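PDB 4WV3: anthranilate-CoA ligase from Stigmatella aurantiaca, which belongs to the ANL superfamily of AMP-binding enzymes, which pair a large N-terminal domain with a small C-terminal one. Local coordinates for residues L215-F220 / V239-A244; L66-A71 / I90-K95; R211-A216 / T261-A266. All coordinates share one frame; numbering follows the deposited sequence.

Contact 3 is the buried one, two neighbouring parallel strands of the mixed sheet joined by backbone hydrogen bonds. Contact 1 continues from it: residues 215-216 belong to both, and the chain leaves strand 211-214 to meet the loop that follows strand 237-239. Contact 2 repeats that loop-to-loop plan at the end of the separate five-stranded parallel sheet. Contacts 1 and 2 are only partly buried, and in place of sheet bonding they use a lysine ammonium and a water, respectively, with leucine methyls around them. The loops of contacts 1 and 2 touch, where Asp69 OD1 accepts a probable hydrogen bond from Leu218 N.

Contact 1 of 3, residues L215-F220 / V239-A244; sequences LAKLFF and VLFPGA. With 3UK (5'-O-[(S)-[(2-aminobenzoyl)oxy](hydroxy)phosphoryl]adenosine), chain C.
Lys217 bends its side chain at chi2 (-59°) and then runs straight, which carries NZ to the carbonyls of 239-244, while Phe241, with CG opposite its own backbone N (chi1 179°), puts its ring near that ammonium, which lies obliquely to it. NZ donates to Gly243 O at 3.1 Å, nearly in line with the C=O bond (161°), a bond that would probably stabilise the positive charge; Phe241 O is a second close oxygen. The lysine side chain also touches Asp69. The Phe241 ring is braced within its own loop, since Gly243 N lies 3.7 Å above the plane and over its centre. From 215-220, Leu215 CD1 approaches Phe241 CD2 obliquely to the ring, at 4.3 Å. Next to Lys217 in the chain, Leu218 CD1 meets Leu240 CD2 at 4.1 Å, the two side chains crossing at about a right angle. Phe220, at the N-cap of helix 221-234, faces elsewhere: its CZ presents the ring edge to O01 of 3UK at 3.1 Å. The arrangement is that of two loops leaving the C-terminal ends of adjacent parallel strands in an alpha/beta sheet, one of which carries an aromatic residue into the ligand pocket of this AMP-binding enzyme.

Contact 2 of 3, residues L66-A71 / I90-K95; sequences LTLDSA and INTLLK
Leu66 and Thr67 touch Ile90 and Thr92 without any direct hydrogen bond between 66-71 and 90-95; a water links the backbones instead. Water 1 accepts from Thr67 N at 3.2 Å and can donate to Ile90 O at 2.9 Å. Having CG opposite the backbone N (chi1 -178°) carries the Leu66 side chain across to the other loop, where CD1 packs alongside the branch point of Ile90, 3.7 Å from its CB, and lies near the carbonyl oxygens of Ile90 and Asn91. Tyr99 of helix 96-105 touches both the leucine and the isoleucine, and its hydroxyl is hydrogen-bonded to Asn91 O and to Leu94 N, so the Asn91 carbonyl beside the leucine methyl has a polar partner elsewhere. Further along, Thr92 brings OG1 to 3.8 Å from Thr67 O, and Thr92 OG1 also comes near Leu68 CD2. Each loop is also shaped by a bond of its own. In 90-95 an Asx turn is closed by Leu93 N donating to Asn91 OD1 at 2.8 Å, the nitrogen lying 24° out of the amide carbonyl plane. In 66-71, Ser70, the N-cap of helix 71-83, donates OG to Leu68 O at 2.9 Å, reaching that oxygen from above its carbonyl plane. Strands 62-66 and 86-89 are parallel neighbours, and these loops diverge from their C-terminal ends. At the end of the strand pairing, then, apolar contact between leucine and isoleucine and a bridging water probably take over from direct bonds.

Contact 3 of 3, residues R211-A216 / T261-A266; sequences RTFALA and TIFYNA
Strands 211-214 and 262-265 run parallel at 17°, with hydrogen bonds alternating along them: Phe213 N to Ile262 O, Tyr264 N to Phe213 O, and Leu215 N to Tyr264 O at 3.0 Å. At the start of the pair, Arg211 O accepts from both Thr261 N and Ile262 N, and Arg211 N donates almost straight (166°) to Thr261 OG1 at 2.8 Å; that hydroxyl is also bonded to Asp210. Phe213 and Phe263 both hold CG anti to the backbone N, which helps send their rings the same way from one face of the sheet. The ring planes are 32° apart and meet obliquely, CD2 of Phe213 lying 3.5 Å from CD1 of Phe263, and helix 248-258 packs against Phe213. On the opposite face Ala214 CB touches Tyr264 CB at 3.5 Å, while Thr212 CG2 meets the edge of the tyrosine ring. Helix 221-234 lies on this face, where its Asn227 is hydrogen-bonded to Thr212 OG1. Past the paired residues, Leu215 lays CD2 alongside the Asn265 amide. The chemistry implies a division of labour: these bonds satisfy the backbone groups facing across the pair, others turn to the flanking strands, and aromatic and aliphatic groups fill the boundary with the helices.

Contact 1 of 3, residues L215-F220 / V239-A244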
loop_
_atom_site.group_PDB
_atom_site.type_symbol
_atom_site.label_atom_id
_atom_site.label_comp_id
_atom_site.label_asym_id
_atom_site.label_seq_id
_atom_site.Cartn_x
_atom_site.Cartn_y
_atom_site.Cartn_z
ATOM N N LEU A 215 4.859 -3.353 7.525
ATOM C CA LEU A 215 4.297 -4.672 7.288
ATOM C C LEU A 215 3.904 -4.761 5.819
ATOM O O LEU A 215 3.896 -5.841 5.230
ATOM C CB LEU A 215 3.086 -4.916 8.189
ATOM C CG LEU A 215 2.471 -6.314 8.120
ATOM C CD1 LEU A 215 3.538 -7.370 8.350
ATOM C CD2 LEU A 215 1.344 -6.457 9.129
ATOM N N ALA A 216 3.589 -3.606 5.237
ATOM C CA ALA A 216 3.292 -3.506 3.815
ATOM C C ALA A 216 4.507 -3.918 2.994
ATOM O O ALA A 216 5.632 -3.515 3.290
ATOM C CB ALA A 216 2.868 -2.090 3.461
ATOM N N LYS A 217 4.274 -4.721 1.964
ATOM C CA LYS A 217 5.356 -5.259 1.151
ATOM C C LYS A 217 5.905 -4.233 0.166
ATOM O O LYS A 217 5.330 -3.160 -0.018
ATOM C CB LYS A 217 4.891 -6.511 0.408
ATOM C CG LYS A 217 4.430 -7.632 1.321
ATOM C CD LYS A 217 5.542 -8.061 2.264
ATOM C CE LYS A 217 5.114 -9.237 3.122
ATOM N NZ LYS A 217 6.221 -9.701 4.004
ATOM N N LEU A 218 7.018 -4.579 -0.473
ATOM C CA LEU A 218 7.714 -3.656 -1.364
ATOM C C LEU A 218 7.074 -3.533 -2.750
ATOM O O LEU A 218 7.426 -2.637 -3.517
ATOM C CB LEU A 218 9.193 -4.037 -1.479
ATOM C CG LEU A 218 10.011 -3.848 -0.198
ATOM C CD1 LEU A 218 11.392 -4.468 -0.333
ATOM C CD2 LEU A 218 10.120 -2.372 0.156
ATOM N N PHE A 219 6.141 -4.424 -3.074
ATOM C CA PHE A 219 5.390 -4.283 -4.319
ATOM C C PHE A 219 4.221 -3.320 -4.132
ATOM O O PHE A 219 3.667 -2.799 -5.099
ATOM C CB PHE A 219 4.924 -5.638 -4.874
ATOM C CG PHE A 219 4.102 -6.455 -3.910
ATOM C CD1 PHE A 219 2.756 -6.182 -3.713
ATOM C CD2 PHE A 219 4.669 -7.521 -3.230
ATOM C CE1 PHE A 219 2.000 -6.940 -2.838
ATOM C CE2 PHE A 219 3.915 -8.285 -2.357
ATOM C CZ PHE A 219 2.579 -7.993 -2.159
ATOM N N PHE A 220 3.859 -3.091 -2.875
ATOM C CA PHE A 220 2.854 -2.102 -2.514
ATOM C C PHE A 220 3.567 -0.771 -2.304
ATOM O O PHE A 220 4.448 -0.668 -1.450
ATOM C CB PHE A 220 2.152 -2.532 -1.223
ATOM C CG PHE A 220 0.907 -1.749 -0.909
ATOM C CD1 PHE A 220 0.327 -0.922 -1.856
ATOM C CD2 PHE A 220 0.319 -1.841 0.341
ATOM C CE1 PHE A 220 -0.816 -0.204 -1.561
ATOM C CE2 PHE A 220 -0.822 -1.126 0.642
ATOM C CZ PHE A 220 -1.390 -0.308 -0.310
ATOM N N VAL A 239 13.713 -1.760 7.821
ATOM C CA VAL A 239 13.629 -3.154 8.246
ATOM C C VAL A 239 12.667 -3.929 7.349
ATOM O O VAL A 239 11.524 -3.517 7.151
ATOM C CB VAL A 239 13.163 -3.265 9.712
ATOM C CG1 VAL A 239 13.083 -4.723 10.137
ATOM C CG2 VAL A 239 14.098 -2.485 10.627
ATOM N N LEU A 240 13.133 -5.051 6.809
ATOM C CA LEU A 240 12.338 -5.839 5.870
ATOM C C LEU A 240 11.907 -7.183 6.456
ATOM O O LEU A 240 12.736 -7.962 6.929
ATOM C CB LEU A 240 13.114 -6.055 4.569
ATOM C CG LEU A 240 13.645 -4.786 3.896
ATOM C CD1 LEU A 240 14.422 -5.127 2.634
ATOM C CD2 LEU A 240 12.510 -3.820 3.586
ATOM N N PHE A 241 10.605 -7.446 6.413
ATOM C CA PHE A 241 10.040 -8.675 6.960
ATOM C C PHE A 241 9.547 -9.592 5.841
ATOM O O PHE A 241 8.526 -9.316 5.211
ATOM C CB PHE A 241 8.897 -8.342 7.921
ATOM C CG PHE A 241 8.235 -9.547 8.523
ATOM C CD1 PHE A 241 8.846 -10.249 9.551
ATOM C CD2 PHE A 241 6.995 -9.972 8.072
ATOM C CE1 PHE A 241 8.235 -11.357 10.110
ATOM C CE2 PHE A 241 6.381 -11.078 8.627
ATOM C CZ PHE A 241 7.001 -11.772 9.647
ATOM N N PRO A 242 10.276 -10.692 5.595
ATOM C CA PRO A 242 9.989 -11.609 4.488
ATOM C C PRO A 242 8.859 -12.588 4.794
ATOM O O PRO A 242 8.259 -13.133 3.867
ATOM C CB PRO A 242 11.304 -12.371 4.329
ATOM C CG PRO A 242 11.869 -12.405 5.707
ATOM C CD PRO A 242 11.472 -11.101 6.355
ATOM N N GLY A 243 8.575 -12.804 6.074
ATOM C CA GLY A 243 7.590 -13.789 6.486
ATOM C C GLY A 243 6.156 -13.413 6.166
ATOM O O GLY A 243 5.887 -12.343 5.620
ATOM N N ALA A 244 5.232 -14.304 6.510
ATOM C CA ALA A 244 3.812 -14.064 6.288
ATOM C C ALA A 244 3.305 -12.951 7.199
ATOM O O ALA A 244 3.574 -12.947 8.400
ATOM C CB ALA A 244 3.015 -15.338 6.511
HETATM C C10 3UK C . -7.900 3.562 -0.287
HETATM C C15 3UK C . -7.585 4.743 1.886
HETATM C C17 3UK C . -9.013 5.703 3.500
HETATM C C21 3UK C . -8.475 4.660 -1.137
HETATM C C26 3UK C . -1.788 3.485 -0.791
HETATM C C28 3UK C . -0.953 4.807 1.048
HETATM O O01 3UK C . -3.545 1.828 -0.788
HETATM C C02 3UK C . -2.911 2.610 -1.461
HETATM O O03 3UK C . -2.904 2.482 -2.877
HETATM P P04 3UK C . -3.915 1.505 -3.621
HETATM O O05 3UK C . -3.629 1.561 -5.154
HETATM O O06 3UK C . -5.446 1.927 -3.386
HETATM C C07 3UK C . -5.766 3.289 -3.064
HETATM C C08 3UK C . -7.141 3.317 -2.460
HETATM O O09 3UK C . -7.104 2.743 -1.134
HETATM N N11 3UK C . -7.096 4.103 0.761
HETATM C C12 3UK C . -5.731 4.066 0.823
HETATM N N13 3UK C . -5.340 4.678 1.975
HETATM C C14 3UK C . -6.470 5.107 2.652
HETATM N N16 3UK C . -8.834 5.048 2.324
HETATM N N18 3UK C . -8.000 6.074 4.272
HETATM C C19 3UK C . -6.735 5.809 3.909
HETATM N N20 3UK C . -5.656 6.210 4.741
HETATM O O22 3UK C . -9.791 4.319 -1.530
HETATM C C23 3UK C . -7.603 4.708 -2.300
HETATM O O24 3UK C . -8.352 5.123 -3.460
HETATM O O25 3UK C . -3.690 0.081 -3.142
HETATM C C27 3UK C . -1.973 4.019 0.461
HETATM C C29 3UK C . 0.270 5.053 0.338
HETATM C C30 3UK C . 0.455 4.522 -0.916
HETATM C C31 3UK C . -0.563 3.731 -1.503
HETATM N N32 3UK C . -0.368 3.165 -2.838
#

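Contact 2 of 3, residues L66-A71 / I90-K95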
loop_
_atom_site.group_PDB
_atom_site.type_symbol
_atom_site.label_atom_id
_atom_site.label_comp_id
_atom_site.label_asym_id
_atom_site.label_seq_id
_atom_site.Cartn_x
_atom_site.Cartn_y
_atom_site.Cartn_z
ATOM N N LEU A 66 9.738 -10.642 -8.598
ATOM C CA LEU A 66 8.770 -11.365 -7.783
ATOM C C LEU A 66 9.457 -12.151 -6.668
ATOM O O LEU A 66 9.762 -13.333 -6.824
ATOM C CB LEU A 66 7.935 -12.305 -8.656
ATOM C CG LEU A 66 6.827 -13.102 -7.965
ATOM C CD1 LEU A 66 5.814 -12.170 -7.323
ATOM C CD2 LEU A 66 6.151 -14.041 -8.949
ATOM N N THR A 67 9.700 -11.487 -5.544
ATOM C CA THR A 67 10.330 -12.141 -4.403
ATOM C C THR A 67 9.912 -11.504 -3.082
ATOM O O THR A 67 9.265 -10.456 -3.062
ATOM C CB THR A 67 11.869 -12.143 -4.521
ATOM O OG1 THR A 67 12.438 -12.780 -3.372
ATOM C CG2 THR A 67 12.402 -10.724 -4.628
ATOM N N LEU A 68 10.284 -12.151 -1.982
ATOM C CA LEU A 68 9.924 -11.689 -0.646
ATOM C C LEU A 68 10.624 -10.380 -0.297
ATOM O O LEU A 68 11.637 -10.030 -0.904
ATOM C CB LEU A 68 10.292 -12.753 0.388
ATOM C CG LEU A 68 9.806 -14.178 0.110
ATOM C CD1 LEU A 68 10.403 -15.153 1.113
ATOM C CD2 LEU A 68 8.289 -14.239 0.136
ATOM N N ASP A 69 10.077 -9.659 0.680
ATOM C CA ASP A 69 10.734 -8.468 1.208
ATOM C C ASP A 69 12.090 -8.936 1.712
ATOM O O ASP A 69 12.177 -9.710 2.664
ATOM C CB ASP A 69 9.890 -7.816 2.305
ATOM C CG ASP A 69 8.843 -6.868 1.752
ATOM O OD1 ASP A 69 8.455 -7.028 0.576
ATOM O OD2 ASP A 69 8.411 -5.961 2.495
ATOM N N SER A 70 13.148 -8.469 1.059
ATOM C CA SER A 70 14.488 -8.952 1.349
ATOM C C SER A 70 15.549 -8.012 0.794
ATOM O O SER A 70 15.237 -7.030 0.119
ATOM C CB SER A 70 14.726 -10.366 0.818
ATOM O OG SER A 70 14.472 -10.429 -0.576
ATOM N N ALA A 71 16.807 -8.325 1.085
ATOM C CA ALA A 71 17.929 -7.563 0.560
ATOM C C ALA A 71 17.995 -7.706 -0.956
ATOM O O ALA A 71 18.330 -6.757 -1.665
ATOM C CB ALA A 71 19.226 -8.037 1.191
ATOM N N ILE A 90 5.986 -7.209 -8.323
ATOM C CA ILE A 90 4.795 -8.040 -8.452
ATOM C C ILE A 90 4.309 -8.584 -7.109
ATOM O O ILE A 90 5.109 -8.941 -6.245
ATOM C CB ILE A 90 5.045 -9.206 -9.432
ATOM C CG1 ILE A 90 5.707 -8.685 -10.710
ATOM C CG2 ILE A 90 3.748 -9.933 -9.758
ATOM C CD1 ILE A 90 6.030 -9.763 -11.718
ATOM N N ASN A 91 2.988 -8.630 -6.947
ATOM C CA ASN A 91 2.351 -9.199 -5.763
ATOM C C ASN A 91 2.799 -10.639 -5.519
ATOM O O ASN A 91 2.807 -11.464 -6.433
ATOM C CB ASN A 91 0.828 -9.133 -5.910
ATOM C CG ASN A 91 0.090 -9.464 -4.622
ATOM O OD1 ASN A 91 0.515 -10.314 -3.840
ATOM N ND2 ASN A 91 -1.034 -8.791 -4.403
ATOM N N THR A 92 3.155 -10.932 -4.273
ATOM C CA THR A 92 3.707 -12.231 -3.909
ATOM C C THR A 92 2.631 -13.313 -3.744
ATOM O O THR A 92 2.898 -14.500 -3.947
ATOM C CB THR A 92 4.607 -12.112 -2.645
ATOM O OG1 THR A 92 5.973 -12.358 -3.004
ATOM C CG2 THR A 92 4.191 -13.085 -1.552
ATOM N N LEU A 93 1.413 -12.901 -3.404
ATOM C CA LEU A 93 0.314 -13.848 -3.213
ATOM C C LEU A 93 -0.663 -14.147 -4.349
ATOM O O LEU A 93 -1.810 -14.520 -4.102
ATOM C CB LEU A 93 -0.446 -13.553 -1.917
ATOM C CG LEU A 93 0.246 -13.816 -0.575
ATOM C CD1 LEU A 93 1.190 -15.011 -0.667
ATOM C CD2 LEU A 93 0.966 -12.574 -0.068
ATOM N N LEU A 94 -0.211 -13.997 -5.589
ATOM C CA LEU A 94 -1.055 -14.306 -6.741
ATOM C C LEU A 94 -1.093 -15.713 -7.327
ATOM O O LEU A 94 -0.322 -16.588 -6.933
ATOM C CB LEU A 94 -0.640 -13.305 -7.823
ATOM C CG LEU A 94 -0.920 -11.825 -7.562
ATOM C CD1 LEU A 94 -0.565 -10.992 -8.785
ATOM C CD2 LEU A 94 -2.369 -11.610 -7.164
ATOM N N LYS A 95 -2.003 -15.915 -8.276
ATOM C CA LYS A 95 -2.154 -17.190 -8.966
ATOM C C LYS A 95 -1.339 -17.187 -10.255
ATOM O O LYS A 95 -1.058 -16.123 -10.806
ATOM C CB LYS A 95 -3.631 -17.436 -9.286
ATOM C CG LYS A 95 -4.533 -17.479 -8.067
ATOM C CD LYS A 95 -4.192 -18.656 -7.171
ATOM C CE LYS A 95 -5.030 -18.637 -5.907
ATOM N NZ LYS A 95 -6.487 -18.608 -6.212
HETATM O O HOH W 1 7.901 -8.849 -5.535
#

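Contact 3 of 3, residues R211-A216 / T261-A266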
loop_
_atom_site.group_PDB
_atom_site.type_symbol
_atom_site.label_atom_id
_atom_site.label_comp_id
_atom_site.label_asym_id
_atom_site.label_seq_id
_atom_site.Cartn_x
_atom_site.Cartn_y
_atom_site.Cartn_z
ATOM N N ARG A 211 14.427 4.839 11.769
ATOM C CA ARG A 211 14.507 3.497 11.210
ATOM C C ARG A 211 13.097 2.991 10.937
ATOM O O ARG A 211 12.300 2.827 11.859
ATOM C CB ARG A 211 15.232 2.553 12.166
ATOM C CG ARG A 211 15.225 1.098 11.724
ATOM C CD ARG A 211 16.124 0.261 12.616
ATOM N NE ARG A 211 17.498 0.751 12.598
ATOM C CZ ARG A 211 18.469 0.285 13.375
ATOM N NH1 ARG A 211 18.220 -0.687 14.242
ATOM N NH2 ARG A 211 19.690 0.794 13.287
ATOM N N THR A 212 12.791 2.752 9.667
ATOM C CA THR A 212 11.438 2.383 9.268
ATOM C C THR A 212 11.205 0.877 9.259
ATOM O O THR A 212 12.132 0.089 9.070
ATOM C CB THR A 212 11.089 2.937 7.872
ATOM O OG1 THR A 212 12.032 2.442 6.912
ATOM C CG2 THR A 212 11.118 4.458 7.875
ATOM N N PHE A 213 9.952 0.491 9.469
ATOM C CA PHE A 213 9.531 -0.897 9.334
ATOM C C PHE A 213 8.067 -0.952 8.924
ATOM O O PHE A 213 7.184 -0.534 9.673
ATOM C CB PHE A 213 9.754 -1.672 10.634
ATOM C CG PHE A 213 9.109 -3.031 10.646
ATOM C CD1 PHE A 213 9.327 -3.927 9.612
ATOM C CD2 PHE A 213 8.292 -3.414 11.697
ATOM C CE1 PHE A 213 8.734 -5.177 9.620
ATOM C CE2 PHE A 213 7.697 -4.664 11.713
ATOM C CZ PHE A 213 7.919 -5.547 10.673
ATOM N N ALA A 214 7.817 -1.461 7.723
ATOM C CA ALA A 214 6.461 -1.568 7.208
ATOM C C ALA A 214 6.054 -3.022 7.047
ATOM O O ALA A 214 6.807 -3.831 6.504
ATOM C CB ALA A 214 6.341 -0.843 5.881
ATOM N N LEU A 215 4.859 -3.353 7.525
ATOM C CA LEU A 215 4.297 -4.672 7.288
ATOM C C LEU A 215 3.904 -4.761 5.819
ATOM O O LEU A 215 3.896 -5.841 5.230
ATOM C CB LEU A 215 3.086 -4.916 8.189
ATOM C CG LEU A 215 2.471 -6.314 8.120
ATOM C CD1 LEU A 215 3.538 -7.370 8.350
ATOM C CD2 LEU A 215 1.344 -6.457 9.129
ATOM N N ALA A 216 3.589 -3.606 5.237
ATOM C CA ALA A 216 3.292 -3.506 3.815
ATOM C C ALA A 216 4.507 -3.918 2.994
ATOM O O ALA A 216 5.632 -3.515 3.290
ATOM C CB ALA A 216 2.868 -2.090 3.461
ATOM N N THR A 261 11.931 2.979 14.487
ATOM C CA THR A 261 11.310 4.140 15.112
ATOM C C THR A 261 9.986 4.490 14.441
ATOM O O THR A 261 9.148 5.181 15.020
ATOM C CB THR A 261 12.240 5.366 15.078
ATOM O OG1 THR A 261 12.597 5.662 13.723
ATOM C CG2 THR A 261 13.504 5.092 15.880
ATOM N N ILE A 262 9.808 4.005 13.216
ATOM C CA ILE A 262 8.588 4.248 12.455
ATOM C C ILE A 262 7.970 2.921 12.026
ATOM O O ILE A 262 8.664 2.041 11.517
ATOM C CB ILE A 262 8.868 5.100 11.200
ATOM C CG1 ILE A 262 9.697 6.337 11.558
ATOM C CG2 ILE A 262 7.565 5.500 10.523
ATOM C CD1 ILE A 262 8.995 7.300 12.491
ATOM N N PHE A 263 6.665 2.779 12.231
ATOM C CA PHE A 263 5.974 1.541 11.889
ATOM C C PHE A 263 4.779 1.787 10.971
ATOM O O PHE A 263 3.887 2.569 11.295
ATOM C CB PHE A 263 5.528 0.810 13.158
ATOM C CG PHE A 263 4.821 -0.490 12.893
ATOM C CD1 PHE A 263 5.442 -1.498 12.176
ATOM C CD2 PHE A 263 3.539 -0.708 13.374
ATOM C CE1 PHE A 263 4.796 -2.697 11.933
ATOM C CE2 PHE A 263 2.890 -1.906 13.138
ATOM C CZ PHE A 263 3.519 -2.900 12.416
ATOM N N TYR A 264 4.772 1.115 9.824
ATOM C CA TYR A 264 3.673 1.230 8.871
ATOM C C TYR A 264 2.819 -0.034 8.892
ATOM O O TYR A 264 3.344 -1.146 8.978
ATOM C CB TYR A 264 4.199 1.444 7.449
ATOM C CG TYR A 264 5.116 2.633 7.264
ATOM C CD1 TYR A 264 6.450 2.575 7.648
ATOM C CD2 TYR A 264 4.655 3.801 6.671
ATOM C CE1 TYR A 264 7.291 3.655 7.470
ATOM C CE2 TYR A 264 5.489 4.887 6.489
ATOM C CZ TYR A 264 6.806 4.808 6.889
ATOM O OH TYR A 264 7.641 5.887 6.707
ATOM N N ASN A 265 1.506 0.143 8.799
ATOM C CA ASN A 265 0.582 -0.984 8.753
ATOM C C ASN A 265 -0.799 -0.542 8.280
ATOM O O ASN A 265 -1.040 0.644 8.059
ATOM C CB ASN A 265 0.481 -1.654 10.128
ATOM C CG ASN A 265 0.046 -3.106 10.041
ATOM O OD1 ASN A 265 -0.524 -3.536 9.038
ATOM N ND2 ASN A 265 0.309 -3.868 11.096
ATOM N N ALA A 266 -1.697 -1.507 8.116
ATOM C CA ALA A 266 -3.082 -1.229 7.761
ATOM C C ALA A 266 -3.945 -1.426 9.002
ATOM O O ALA A 266 -3.542 -2.140 9.919
ATOM C CB ALA A 266 -3.533 -2.157 6.639
#